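Local structure of Abbfa_003403 (Acinetobacter baumannii, 4ZXH) at residues Thr659-Leu664 with Ile711-Ala716; Leu735-Gly740 with Gly754-Leu759; Leu910-Thr915 with Met936-Phe941; Glu1064-Leu1069 with Thr1092-Gln1097; Thr1077-Glu1082 with Gly1134-Gly1139. The protein is a four-domain nonribosomal peptide synthetase that probably activates a substrate, carries it on phosphopantetheine, condenses it with another and releases the product through its thioesterase. All blocks are in the same frame, centred on the assembly; numbering follows the deposited sequence.

Contact 1 (Thr659-Leu664 with Ile711-Ala716)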
# COMPACT_ATOMS: atom_id res chain seq x y z
N THR A 659 -19.48 -7.21 -45.77
CA THR A 659 -19.57 -6.15 -46.76
C THR A 659 -19.84 -4.80 -46.10
O THR A 659 -19.36 -3.76 -46.57
CB THR A 659 -20.66 -6.48 -47.77
OG1 THR A 659 -20.18 -7.53 -48.62
CG2 THR A 659 -21.01 -5.27 -48.62
N GLU A 660 -20.57 -4.82 -44.99
CA GLU A 660 -20.96 -3.59 -44.31
C GLU A 660 -19.87 -3.05 -43.39
O GLU A 660 -20.04 -2.02 -42.74
CB GLU A 660 -22.25 -3.83 -43.53
CG GLU A 660 -23.43 -4.12 -44.44
CD GLU A 660 -24.59 -4.77 -43.71
OE1 GLU A 660 -25.62 -4.09 -43.51
OE2 GLU A 660 -24.46 -5.95 -43.33
N THR A 661 -18.73 -3.75 -43.33
CA THR A 661 -17.64 -3.35 -42.45
C THR A 661 -17.00 -2.05 -42.90
O THR A 661 -16.55 -1.94 -44.04
CB THR A 661 -16.54 -4.41 -42.36
OG1 THR A 661 -17.07 -5.63 -41.83
CG2 THR A 661 -15.44 -3.92 -41.46
N GLN A 662 -16.94 -1.08 -42.00
CA GLN A 662 -16.22 0.15 -42.29
C GLN A 662 -15.19 0.41 -41.20
O GLN A 662 -15.52 0.81 -40.08
CB GLN A 662 -17.19 1.32 -42.44
CG GLN A 662 -18.00 1.22 -43.72
CD GLN A 662 -18.76 2.48 -44.06
OE1 GLN A 662 -19.20 3.21 -43.18
NE2 GLN A 662 -18.90 2.75 -45.35
N LEU A 663 -13.93 0.19 -41.55
CA LEU A 663 -12.83 0.25 -40.59
C LEU A 663 -12.03 1.53 -40.73
O LEU A 663 -11.63 1.89 -41.84
CB LEU A 663 -11.92 -0.97 -40.78
CG LEU A 663 -10.91 -1.30 -39.67
CD1 LEU A 663 -10.68 -2.78 -39.71
CD2 LEU A 663 -9.58 -0.55 -39.84
N LEU A 664 -11.78 2.20 -39.61
CA LEU A 664 -10.96 3.40 -39.64
C LEU A 664 -9.51 3.07 -39.33
O LEU A 664 -9.15 2.83 -38.17
CB LEU A 664 -11.47 4.44 -38.66
CG LEU A 664 -10.74 5.78 -38.76
CD1 LEU A 664 -10.99 6.41 -40.12
CD2 LEU A 664 -11.15 6.72 -37.63
N ILE A 711 -18.12 4.67 -38.88
CA ILE A 711 -17.16 3.60 -38.61
C ILE A 711 -17.71 2.50 -37.69
O ILE A 711 -18.45 2.79 -36.75
CB ILE A 711 -15.89 4.20 -37.98
CG1 ILE A 711 -15.21 5.14 -38.98
CG2 ILE A 711 -14.94 3.14 -37.49
CD1 ILE A 711 -14.92 4.49 -40.32
N ASN A 712 -17.34 1.24 -37.95
CA ASN A 712 -17.76 0.15 -37.07
C ASN A 712 -16.64 -0.84 -36.65
O ASN A 712 -16.90 -1.87 -36.02
CB ASN A 712 -18.93 -0.62 -37.71
CG ASN A 712 -18.52 -1.42 -38.93
OD1 ASN A 712 -17.47 -1.18 -39.52
ND2 ASN A 712 -19.37 -2.36 -39.33
N VAL A 713 -15.39 -0.52 -37.00
CA VAL A 713 -14.24 -1.21 -36.41
C VAL A 713 -13.12 -0.18 -36.22
O VAL A 713 -12.82 0.59 -37.13
CB VAL A 713 -13.69 -2.38 -37.29
CG1 VAL A 713 -12.57 -3.13 -36.56
CG2 VAL A 713 -14.79 -3.35 -37.70
N LEU A 714 -12.53 -0.15 -35.04
CA LEU A 714 -11.41 0.76 -34.79
C LEU A 714 -10.37 0.07 -33.95
O LEU A 714 -10.67 -0.44 -32.87
CB LEU A 714 -11.89 2.05 -34.10
CG LEU A 714 -10.84 3.11 -33.77
CD1 LEU A 714 -10.22 3.66 -35.02
CD2 LEU A 714 -11.44 4.25 -32.98
N GLN A 715 -9.13 0.03 -34.44
CA GLN A 715 -8.03 -0.49 -33.64
C GLN A 715 -7.00 0.61 -33.37
O GLN A 715 -6.70 1.43 -34.25
CB GLN A 715 -7.39 -1.71 -34.33
CG GLN A 715 -5.89 -1.74 -34.26
CD GLN A 715 -5.27 -3.07 -34.68
OE1 GLN A 715 -5.68 -4.15 -34.24
NE2 GLN A 715 -4.32 -2.99 -35.60
N ALA A 716 -6.50 0.65 -32.15
CA ALA A 716 -5.66 1.74 -31.68
C ALA A 716 -4.95 1.38 -30.37
O ALA A 716 -5.47 0.61 -29.57
CB ALA A 716 -6.50 3.00 -31.48
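Asn712 places its CG between its own backbone N and carbonyl carbon (chi1 70°), which brings the amide beside Gln662. One residue on, Val713 has CG1 anti to the backbone N, where Leu663 CD1 meets it at 3.7 Å. Asn712 OD1 is modelled as taking the N-H of Gln662, but the length of 2.5 Å is too short to be trusted and the bond is doubtful. In the reverse direction, Asn712 N gives an almost straight bond to Gln662 O at 2.8 Å, and Val713 N adds a weak one to the same oxygen. The ladder continues with Leu664 N, which bonds Val713 O at 3.1 Å, and the pairing of Leu663 with Val713 is parallel. On the Leu663 and Val713 face, Thr661 CG2 rests against Val713 CG2 at 3.9 Å. On the other face, Leu664 CB sits 3.8 Å from Ile711 CG1 and 3.9 Å from Leu714 CD1, the two leucines running side by side and pointing the same way. Helix 699-709 covers this face, with Leu706 touching both Leu664 and Ile711. The strands are neighbours in the large mixed sheet of the AMP-binding region. Chemically, the contact changes along its length: at the strand entrance Gln662 O receives one firm and one weak N-H, and the Asn712 amide may stand in for further backbone pairing, whereas further in the grip is one backbone bond between two layers of aliphatic carbon.

Contact 2 (Leu735-Gly740 with Gly754-Leu759); sequences LTALCG and GKVGCL
Val756 meets segment 735-740 with every carbon of its side chain. Its CB lies 3.8 Å from Leu735 O. From there CG1, anti to the valine's carbonyl carbon (chi1 -60°), reaches Leu735 CD2 at 3.7 Å, the two side chains meeting at a slant, and also touches Ala737 CB at 4.0 Å. CG2, the second branch, comes to the same Ala737 CB from a little further off. The methyl of Ala737 thus lies against both valine branches, and Leu759 CD1 closes on it from further along the segment at 3.9 Å. Past Val756 the chain turns a corner at Gly757, whose N-H bonds Leu735 O at 3.0 Å; Cys758 N adds a weak bond to the same oxygen. These are the two strands of a beta-alpha-beta unit in the AMP-binding region, linked by helix 746-753 and laid parallel, with Thr736 opposite Cys758 and Ala737 opposite Leu759. Ala737 N donates to Cys758 O at 2.7 Å, a bond in keeping with this pairing. On the face of Thr736 and Cys758 the touch is slight, Thr736 OG1 standing 3.9 Å from Cys758 CB. The aliphatic face is roofed partly by Trp721 of helix 718-725, which packs on Ala737 and Cys739, while Trp729 leans on Leu735 and Val756.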
# COMPACT_ATOMS: atom_id res chain seq x y z
N LEU A 735 -19.78 -0.09 -32.64
CA LEU A 735 -18.35 -0.12 -32.91
C LEU A 735 -17.63 -1.25 -32.18
O LEU A 735 -17.78 -1.43 -30.97
CB LEU A 735 -17.71 1.21 -32.53
CG LEU A 735 -16.19 1.27 -32.63
CD1 LEU A 735 -15.76 1.43 -34.08
CD2 LEU A 735 -15.63 2.40 -31.78
N THR A 736 -16.85 -2.02 -32.93
CA THR A 736 -15.97 -3.01 -32.34
C THR A 736 -14.57 -2.42 -32.17
O THR A 736 -13.94 -2.03 -33.14
CB THR A 736 -15.89 -4.29 -33.18
OG1 THR A 736 -17.13 -5.00 -33.08
CG2 THR A 736 -14.76 -5.16 -32.70
N ALA A 737 -14.10 -2.35 -30.93
CA ALA A 737 -12.82 -1.74 -30.62
C ALA A 737 -11.72 -2.77 -30.35
O ALA A 737 -11.95 -3.84 -29.79
CB ALA A 737 -12.96 -0.81 -29.43
N LEU A 738 -10.51 -2.43 -30.76
CA LEU A 738 -9.36 -3.25 -30.43
C LEU A 738 -8.35 -2.35 -29.75
O LEU A 738 -8.09 -1.23 -30.20
CB LEU A 738 -8.75 -3.90 -31.68
CG LEU A 738 -9.59 -5.00 -32.32
CD1 LEU A 738 -10.61 -4.40 -33.28
CD2 LEU A 738 -8.71 -5.99 -33.03
N CYS A 739 -7.80 -2.84 -28.65
CA CYS A 739 -6.81 -2.11 -27.89
C CYS A 739 -5.58 -2.98 -27.74
O CYS A 739 -5.68 -4.09 -27.20
CB CYS A 739 -7.36 -1.71 -26.53
SG CYS A 739 -6.37 -0.55 -25.59
N GLY A 740 -4.43 -2.52 -28.23
CA GLY A 740 -3.21 -3.30 -28.16
C GLY A 740 -1.94 -2.48 -28.10
O GLY A 740 -2.00 -1.26 -28.23
N GLY A 754 -18.24 1.31 -21.67
CA GLY A 754 -19.46 2.10 -21.76
C GLY A 754 -19.55 2.96 -23.00
O GLY A 754 -20.56 3.63 -23.21
N LYS A 755 -18.51 2.94 -23.83
CA LYS A 755 -18.49 3.76 -25.03
C LYS A 755 -18.53 2.95 -26.33
O LYS A 755 -18.87 3.49 -27.38
CB LYS A 755 -17.25 4.66 -25.04
CG LYS A 755 -17.30 5.78 -24.00
CD LYS A 755 -18.34 6.84 -24.35
CE LYS A 755 -18.42 7.90 -23.26
NZ LYS A 755 -17.14 8.64 -23.09
N VAL A 756 -18.19 1.66 -26.25
CA VAL A 756 -18.18 0.80 -27.44
C VAL A 756 -19.02 -0.48 -27.27
O VAL A 756 -19.39 -0.86 -26.14
CB VAL A 756 -16.73 0.39 -27.82
CG1 VAL A 756 -15.90 1.61 -28.13
CG2 VAL A 756 -16.09 -0.42 -26.70
N GLY A 757 -19.30 -1.14 -28.39
CA GLY A 757 -20.15 -2.32 -28.40
C GLY A 757 -19.44 -3.64 -28.15
O GLY A 757 -20.06 -4.61 -27.74
N CYS A 758 -18.13 -3.66 -28.40
CA CYS A 758 -17.30 -4.83 -28.17
C CYS A 758 -15.83 -4.40 -28.02
O CYS A 758 -15.32 -3.62 -28.83
CB CYS A 758 -17.46 -5.84 -29.31
SG CYS A 758 -16.53 -7.39 -29.15
N LEU A 759 -15.16 -4.89 -26.99
CA LEU A 759 -13.77 -4.53 -26.74
C LEU A 759 -12.86 -5.77 -26.76
O LEU A 759 -13.09 -6.72 -26.02
CB LEU A 759 -13.64 -3.80 -25.40
CG LEU A 759 -12.27 -3.26 -24.98
CD1 LEU A 759 -11.68 -2.33 -26.05
CD2 LEU A 759 -12.38 -2.53 -23.66

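Contact 3 (Leu910-Thr915 with Met936-Phe941); sequences LVAYVT and MVPSAF
Ala912 is held by its backbone and its methyl at once. Its N-H gives a nearly straight bond to Ala940 O at 2.8 Å. Its CB meets Pro938 CG at 3.9 Å and, at the same distance, Phe941 CD1, approaching that ring obliquely. Phe941 directs its CG anti to its own carbonyl carbon (chi1 -65°), which lays the ring beside the alanine, and its CA-H points at Ala912 O. Two residues earlier, Leu910 O takes the N-H of Ser939 at 3.0 Å, with Ala940 N as a weak second donor. The same leucine rests its CB 3.8 Å from Pro938 CA and places CD1 4.1 Å from Met936 O. Opposite these contacts, Val911 CG1 lies 4.3 Å from Ala940 CB. Two helices supply the second shell: Leu928 of helix 921-931 packs on Pro938 and Phe941, while Leu880, Ile883 and Leu887 of helix 880-888 press on Leu910 and Ala912. In the AMP-binding C-terminal region, the two parallel strands, with helix 921-931 between them in sequence, form a beta-alpha-beta unit: strand 907-916 is the middle of three, between antiparallel strand 893-903 and strand 940-943.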
# COMPACT_ATOMS: atom_id res chain seq x y z
N LEU A 910 10.58 4.78 -5.77
CA LEU A 910 9.46 4.98 -6.68
C LEU A 910 9.26 6.44 -7.05
O LEU A 910 9.32 7.30 -6.18
CB LEU A 910 8.18 4.46 -6.05
CG LEU A 910 8.13 2.95 -5.91
CD1 LEU A 910 6.93 2.56 -5.08
CD2 LEU A 910 8.03 2.39 -7.29
N VAL A 911 8.98 6.69 -8.33
CA VAL A 911 8.68 8.03 -8.88
C VAL A 911 7.32 8.04 -9.56
O VAL A 911 7.02 7.15 -10.37
CB VAL A 911 9.69 8.47 -9.95
CG1 VAL A 911 9.56 9.95 -10.27
CG2 VAL A 911 11.08 8.14 -9.51
N ALA A 912 6.51 9.04 -9.27
CA ALA A 912 5.23 9.15 -9.95
C ALA A 912 5.18 10.36 -10.85
O ALA A 912 5.32 11.50 -10.37
CB ALA A 912 4.09 9.19 -8.94
N TYR A 913 4.98 10.14 -12.14
CA TYR A 913 4.74 11.23 -13.09
C TYR A 913 3.23 11.39 -13.33
O TYR A 913 2.52 10.38 -13.50
CB TYR A 913 5.47 10.98 -14.42
CG TYR A 913 6.95 10.69 -14.29
CD1 TYR A 913 7.90 11.70 -14.45
CD2 TYR A 913 7.39 9.41 -14.02
CE1 TYR A 913 9.26 11.45 -14.32
CE2 TYR A 913 8.75 9.14 -13.89
CZ TYR A 913 9.68 10.16 -14.04
OH TYR A 913 11.02 9.88 -13.91
N VAL A 914 2.73 12.63 -13.31
CA VAL A 914 1.29 12.84 -13.50
C VAL A 914 0.97 14.00 -14.44
O VAL A 914 1.75 14.96 -14.53
CB VAL A 914 0.57 13.08 -12.15
CG1 VAL A 914 0.63 11.82 -11.29
CG2 VAL A 914 1.20 14.25 -11.43
N THR A 915 -0.14 13.90 -15.17
CA THR A 915 -0.67 15.01 -15.99
C THR A 915 -2.10 15.30 -15.58
O THR A 915 -2.80 14.40 -15.14
CB THR A 915 -0.71 14.73 -17.51
OG1 THR A 915 -1.37 13.47 -17.74
CG2 THR A 915 0.65 14.66 -18.09
N MET A 936 4.14 1.02 -1.17
CA MET A 936 3.80 1.39 -2.54
C MET A 936 3.59 2.90 -2.75
O MET A 936 3.14 3.34 -3.81
CB MET A 936 2.57 0.60 -2.99
CG MET A 936 2.88 -0.88 -3.10
SD MET A 936 1.50 -1.98 -3.44
CE MET A 936 1.15 -1.55 -5.15
N VAL A 937 3.93 3.70 -1.73
CA VAL A 937 3.78 5.15 -1.83
C VAL A 937 5.05 5.80 -2.36
O VAL A 937 6.09 5.72 -1.71
CB VAL A 937 3.46 5.78 -0.48
CG1 VAL A 937 3.44 7.32 -0.63
CG2 VAL A 937 2.14 5.25 0.04
N PRO A 938 4.95 6.46 -3.53
CA PRO A 938 6.12 7.05 -4.22
C PRO A 938 6.88 8.04 -3.37
O PRO A 938 6.28 8.74 -2.55
CB PRO A 938 5.49 7.73 -5.44
CG PRO A 938 4.29 6.93 -5.72
CD PRO A 938 3.74 6.56 -4.36
N SER A 939 8.19 8.09 -3.57
CA SER A 939 9.04 9.05 -2.87
C SER A 939 9.14 10.38 -3.61
O SER A 939 9.67 11.34 -3.07
CB SER A 939 10.44 8.48 -2.68
OG SER A 939 10.39 7.12 -2.28
N ALA A 940 8.64 10.44 -4.86
CA ALA A 940 8.71 11.66 -5.66
C ALA A 940 7.55 11.79 -6.66
O ALA A 940 7.07 10.81 -7.22
CB ALA A 940 10.03 11.73 -6.40
N PHE A 941 7.09 13.03 -6.84
CA PHE A 941 5.97 13.35 -7.71
C PHE A 941 6.40 14.45 -8.65
O PHE A 941 6.92 15.47 -8.22
CB PHE A 941 4.75 13.78 -6.90
CG PHE A 941 4.18 12.69 -6.03
CD1 PHE A 941 3.06 11.97 -6.44
CD2 PHE A 941 4.77 12.38 -4.81
CE1 PHE A 941 2.53 10.96 -5.64
CE2 PHE A 941 4.26 11.36 -4.00
CZ PHE A 941 3.14 10.65 -4.41

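Contact 4 (Glu1064-Leu1069 with Thr1092-Gln1097); sequences EQPLWL and TLRAIQ
Trp1068 and Arg1094 lie side by side on one face of two parallel neighbouring strands in the sheet of the thioesterase, an alpha/beta-hydrolase-type domain; helix 1081-1086 lies between the strands in sequence, making a beta-alpha-beta unit. The backbone is the tight part. Leu1067 N bonds Thr1092 O at 2.9 Å, Leu1067 O receives the N-H of Arg1094 at 3.0 Å, and Leu1069 repeats the pattern, its N reaching Arg1094 O and its O accepting from Ile1096 N. Each step is reinforced by CA-H groups leaning on the same oxygens. The face of Leu1067, Leu1093, Leu1069 and Ala1095 is aliphatic and buried: Leu1067 CB touches Leu1093 CD2 at 3.8 Å, and Leu1069 CB meets Ala1095 CB at 4.1 Å. The opposite face is more open, since Arg1094 is partly exposed. Its CB stands above one face of the indole near the rim, 4.1 Å from the centroid of the Trp1068 six-membered ring in a CH-pi contact. With CG anti to the carbonyl carbon (chi1 -52°) and the chain extended beyond it, CD comes 3.7 Å from Trp1068 CH2. The guanidinium does not stack; its plane is turned 52° from the indole, with Trp1068 CZ2 at its edge. Its NE forms a salt bridge with Glu1057 of the adjoining edge strand, and Trp1068 NE1 bonds Gln1126. At one end of the guanidinium, Arg1094 NH1 comes 3.7 Å from Pro1066 CG.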
# COMPACT_ATOMS: atom_id res chain seq x y z
N GLU A 1064 9.24 19.85 43.35
CA GLU A 1064 7.93 20.28 43.83
C GLU A 1064 7.38 21.48 43.03
O GLU A 1064 6.23 21.46 42.57
CB GLU A 1064 7.99 20.61 45.32
N GLN A 1065 8.20 22.50 42.85
CA GLN A 1065 7.74 23.77 42.31
C GLN A 1065 7.93 23.92 40.80
O GLN A 1065 9.04 23.87 40.29
CB GLN A 1065 8.44 24.92 43.01
CG GLN A 1065 7.95 26.30 42.61
CD GLN A 1065 8.75 27.37 43.30
OE1 GLN A 1065 9.98 27.41 43.18
NE2 GLN A 1065 8.07 28.22 44.05
N PRO A 1066 6.82 24.11 40.08
CA PRO A 1066 6.80 24.37 38.65
C PRO A 1066 7.18 25.80 38.35
O PRO A 1066 7.11 26.65 39.24
CB PRO A 1066 5.33 24.13 38.24
CG PRO A 1066 4.59 23.86 39.52
CD PRO A 1066 5.48 24.22 40.68
N LEU A 1067 7.54 26.07 37.11
CA LEU A 1067 7.67 27.44 36.62
C LEU A 1067 6.49 27.69 35.70
O LEU A 1067 6.26 26.92 34.77
CB LEU A 1067 9.00 27.63 35.89
CG LEU A 1067 9.14 28.90 35.05
CD1 LEU A 1067 8.90 30.10 35.94
CD2 LEU A 1067 10.52 28.96 34.42
N TRP A 1068 5.73 28.75 35.97
CA TRP A 1068 4.60 29.13 35.12
C TRP A 1068 5.00 30.22 34.15
O TRP A 1068 5.60 31.23 34.54
CB TRP A 1068 3.43 29.63 35.96
CG TRP A 1068 2.83 28.60 36.83
CD1 TRP A 1068 3.17 28.32 38.12
CD2 TRP A 1068 1.76 27.70 36.49
NE1 TRP A 1068 2.38 27.30 38.60
CE2 TRP A 1068 1.51 26.91 37.62
CE3 TRP A 1068 1.00 27.50 35.34
CZ2 TRP A 1068 0.53 25.92 37.63
CZ3 TRP A 1068 0.03 26.51 35.35
CH2 TRP A 1068 -0.20 25.74 36.49
N LEU A 1069 4.65 30.01 32.88
CA LEU A 1069 4.94 30.98 31.83
C LEU A 1069 3.66 31.48 31.18
O LEU A 1069 2.74 30.72 30.94
CB LEU A 1069 5.88 30.37 30.79
CG LEU A 1069 7.23 29.92 31.37
CD1 LEU A 1069 7.99 29.05 30.41
CD2 LEU A 1069 8.10 31.10 31.82
N THR A 1092 9.40 21.04 36.38
CA THR A 1092 8.13 21.15 35.68
C THR A 1092 7.96 22.57 35.12
O THR A 1092 8.19 23.55 35.83
CB THR A 1092 6.95 20.79 36.62
OG1 THR A 1092 7.14 19.47 37.14
CG2 THR A 1092 5.61 20.90 35.90
N LEU A 1093 7.59 22.65 33.84
CA LEU A 1093 7.28 23.91 33.17
C LEU A 1093 5.87 23.86 32.60
O LEU A 1093 5.50 22.90 31.90
CB LEU A 1093 8.24 24.19 32.02
CG LEU A 1093 9.71 24.06 32.30
CD1 LEU A 1093 10.44 24.23 30.97
CD2 LEU A 1093 10.09 25.12 33.32
N ARG A 1094 5.10 24.90 32.89
CA ARG A 1094 3.75 25.02 32.38
C ARG A 1094 3.58 26.40 31.79
O ARG A 1094 4.12 27.37 32.32
CB ARG A 1094 2.73 24.77 33.48
CG ARG A 1094 2.97 23.48 34.22
CD ARG A 1094 1.74 23.03 34.97
NE ARG A 1094 1.87 21.66 35.42
CZ ARG A 1094 1.94 21.31 36.70
NH1 ARG A 1094 1.87 22.26 37.63
NH2 ARG A 1094 2.06 20.04 37.04
N ALA A 1095 2.87 26.48 30.69
CA ALA A 1095 2.70 27.74 29.97
C ALA A 1095 1.23 27.91 29.71
O ALA A 1095 0.50 26.92 29.58
CB ALA A 1095 3.50 27.75 28.66
N ILE A 1096 0.78 29.16 29.63
CA ILE A 1096 -0.63 29.42 29.46
C ILE A 1096 -0.92 30.24 28.22
O ILE A 1096 -0.46 31.38 28.08
CB ILE A 1096 -1.19 30.12 30.69
CG1 ILE A 1096 -1.06 29.18 31.89
CG2 ILE A 1096 -2.63 30.54 30.44
CD1 ILE A 1096 -1.80 29.64 33.13
N GLN A 1097 -1.68 29.66 27.30
CA GLN A 1097 -2.15 30.41 26.13
C GLN A 1097 -3.48 31.12 26.44
O GLN A 1097 -4.19 30.75 27.37
CB GLN A 1097 -2.32 29.47 24.94
CG GLN A 1097 -3.46 28.51 25.11
CD GLN A 1097 -3.53 27.51 24.00
OE1 GLN A 1097 -2.85 27.64 22.98
NE2 GLN A 1097 -4.31 26.46 24.22

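Contact 5 (Thr1077-Glu1082 with Gly1134-Gly1139); sequences TFCYME and GGWCFG
Gly1135, near the end of strand 1131-1136, brings its bare CA to within 3.4 Å of the Tyr1080 hydroxyl, obliquely to the phenol ring. Next along, Trp1136 supplies the polar link: its N-H gives an almost straight bond, 170° at the hydrogen, to Tyr1080 OH at 2.8 Å, arriving at the edge of the ring and near its plane. That hydroxyl is also bonded to Phe1070 O, so it bridges two backbone groups. Trp1136 CB lies 4.0 Å from Tyr1080 CE1. With CG anti to the backbone N (chi1 163°), the indole passes Cys1079, whose SG lies 3.9 Å from Trp1136 CE3 in an oblique sulfur-aromatic contact. The same sulfur touches two aromatics, over the centre of the neighbouring Tyr1080 ring and obliquely to the indole. At its far end the indole NE1 bonds the backbone O of His1297. Then comes Cys1137, with a positive phi of 54°, between the strand and helix 1138-1152; with Gly1135 and Gly1139 it makes a GxCxG sequence consistent with the nucleophile elbow of alpha/beta-hydrolases, and Cys1137, His1297 and Asp1164 have the geometry of a possible triad. Cys1137 CB lies over the centre of one indole face. Phe1138 follows, packing on Leu1250, and Gly1139 N bonds back to Trp1136 O at 3.0 Å. Gly1139 CA remains 4.4 Å from Tyr1080 OH.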
# COMPACT_ATOMS: atom_id res chain seq x y z
N THR A 1077 1.93 30.03 23.17
CA THR A 1077 3.03 29.55 23.99
C THR A 1077 4.25 29.15 23.17
O THR A 1077 5.25 28.70 23.73
CB THR A 1077 2.62 28.35 24.82
OG1 THR A 1077 2.15 27.32 23.95
CG2 THR A 1077 1.49 28.73 25.80
N PHE A 1078 4.17 29.33 21.84
CA PHE A 1078 5.21 28.85 20.93
C PHE A 1078 6.64 29.27 21.31
O PHE A 1078 7.60 28.50 21.14
CB PHE A 1078 4.93 29.32 19.50
CG PHE A 1078 6.08 29.07 18.56
CD1 PHE A 1078 6.18 27.86 17.88
CD2 PHE A 1078 7.09 30.00 18.41
CE1 PHE A 1078 7.25 27.59 17.03
CE2 PHE A 1078 8.19 29.74 17.56
CZ PHE A 1078 8.27 28.53 16.87
N CYS A 1079 6.79 30.51 21.75
CA CYS A 1079 8.09 31.08 22.10
C CYS A 1079 8.80 30.43 23.29
O CYS A 1079 9.96 30.76 23.55
CB CYS A 1079 7.93 32.58 22.40
SG CYS A 1079 6.75 32.86 23.84
N TYR A 1080 8.10 29.56 24.05
CA TYR A 1080 8.68 28.88 25.23
C TYR A 1080 9.16 27.47 24.90
O TYR A 1080 9.86 26.86 25.70
CB TYR A 1080 7.68 28.81 26.40
CG TYR A 1080 7.22 30.17 26.81
CD1 TYR A 1080 8.14 31.12 27.25
CD2 TYR A 1080 5.88 30.55 26.71
CE1 TYR A 1080 7.75 32.39 27.59
CE2 TYR A 1080 5.48 31.83 27.06
CZ TYR A 1080 6.43 32.75 27.49
OH TYR A 1080 6.07 34.03 27.83
N MET A 1081 8.79 26.93 23.74
CA MET A 1081 9.23 25.59 23.39
C MET A 1081 10.76 25.49 23.36
O MET A 1081 11.34 24.68 24.06
CB MET A 1081 8.66 25.13 22.06
CG MET A 1081 7.16 25.19 21.99
SD MET A 1081 6.52 24.53 20.42
CE MET A 1081 6.51 22.79 20.87
N GLU A 1082 11.41 26.34 22.58
CA GLU A 1082 12.85 26.21 22.45
C GLU A 1082 13.51 26.45 23.82
O GLU A 1082 14.43 25.72 24.19
CB GLU A 1082 13.40 27.16 21.38
CG GLU A 1082 14.90 27.06 21.15
CD GLU A 1082 15.38 25.67 20.62
OE1 GLU A 1082 14.69 25.00 19.82
OE2 GLU A 1082 16.48 25.23 21.03
N GLY A 1134 6.83 33.68 35.22
CA GLY A 1134 7.66 34.33 34.24
C GLY A 1134 7.01 34.44 32.89
O GLY A 1134 5.95 33.86 32.66
N GLY A 1135 7.67 35.18 32.00
CA GLY A 1135 7.11 35.47 30.70
C GLY A 1135 8.10 36.23 29.83
O GLY A 1135 9.01 36.94 30.31
N TRP A 1136 7.92 36.06 28.52
CA TRP A 1136 8.72 36.80 27.57
C TRP A 1136 7.87 37.99 27.17
O TRP A 1136 6.66 37.85 27.01
CB TRP A 1136 9.11 35.93 26.36
CG TRP A 1136 9.55 36.78 25.23
CD1 TRP A 1136 10.74 37.45 25.12
CD2 TRP A 1136 8.82 37.08 24.04
NE1 TRP A 1136 10.79 38.15 23.93
CE2 TRP A 1136 9.62 37.94 23.25
CE3 TRP A 1136 7.55 36.70 23.56
CZ2 TRP A 1136 9.19 38.44 22.02
CZ3 TRP A 1136 7.13 37.20 22.32
CH2 TRP A 1136 7.95 38.06 21.57
N CYS A 1137 8.48 39.16 27.02
CA CYS A 1137 7.72 40.34 26.61
C CYS A 1137 6.50 40.58 27.54
O CYS A 1137 6.63 40.59 28.77
CB CYS A 1137 7.28 40.19 25.14
SG CYS A 1137 6.60 41.67 24.32
N PHE A 1138 5.33 40.72 26.94
CA PHE A 1138 4.09 40.99 27.67
C PHE A 1138 3.76 39.91 28.73
O PHE A 1138 3.15 40.20 29.76
CB PHE A 1138 2.96 41.12 26.65
CG PHE A 1138 1.63 41.45 27.23
CD1 PHE A 1138 1.38 42.70 27.77
CD2 PHE A 1138 0.59 40.53 27.18
CE1 PHE A 1138 0.13 43.00 28.29
CE2 PHE A 1138 -0.66 40.83 27.68
CZ PHE A 1138 -0.89 42.07 28.24
N GLY A 1139 4.20 38.68 28.48
CA GLY A 1139 4.10 37.63 29.49
C GLY A 1139 4.65 38.05 30.85
O GLY A 1139 4.02 37.82 31.88

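How the contacts relate
From the N terminus, contact 1 closes first, over a loop that includes strand 687-690 and helix 699-709; contact 2 follows in series with the short excursion through helix 746-753. The two touch within one sheet of the AMP-binding region, where Leu714 O and Leu738 N are probably hydrogen-bonded. Contact 3 closes a loop in the C-terminal AMP-binding region, its nearest atoms about 17 Å from contact 2. In the thioesterase, contacts 4 and 5 cross: contact 4 closes the loop through helix 1081-1086, joining strands 1067-1070 and 1093-1096, while contact 5 ties the start of that helix to the end of strand 1131-1136. Between them, Thr1077 CG2 packs on Ala1095 CB.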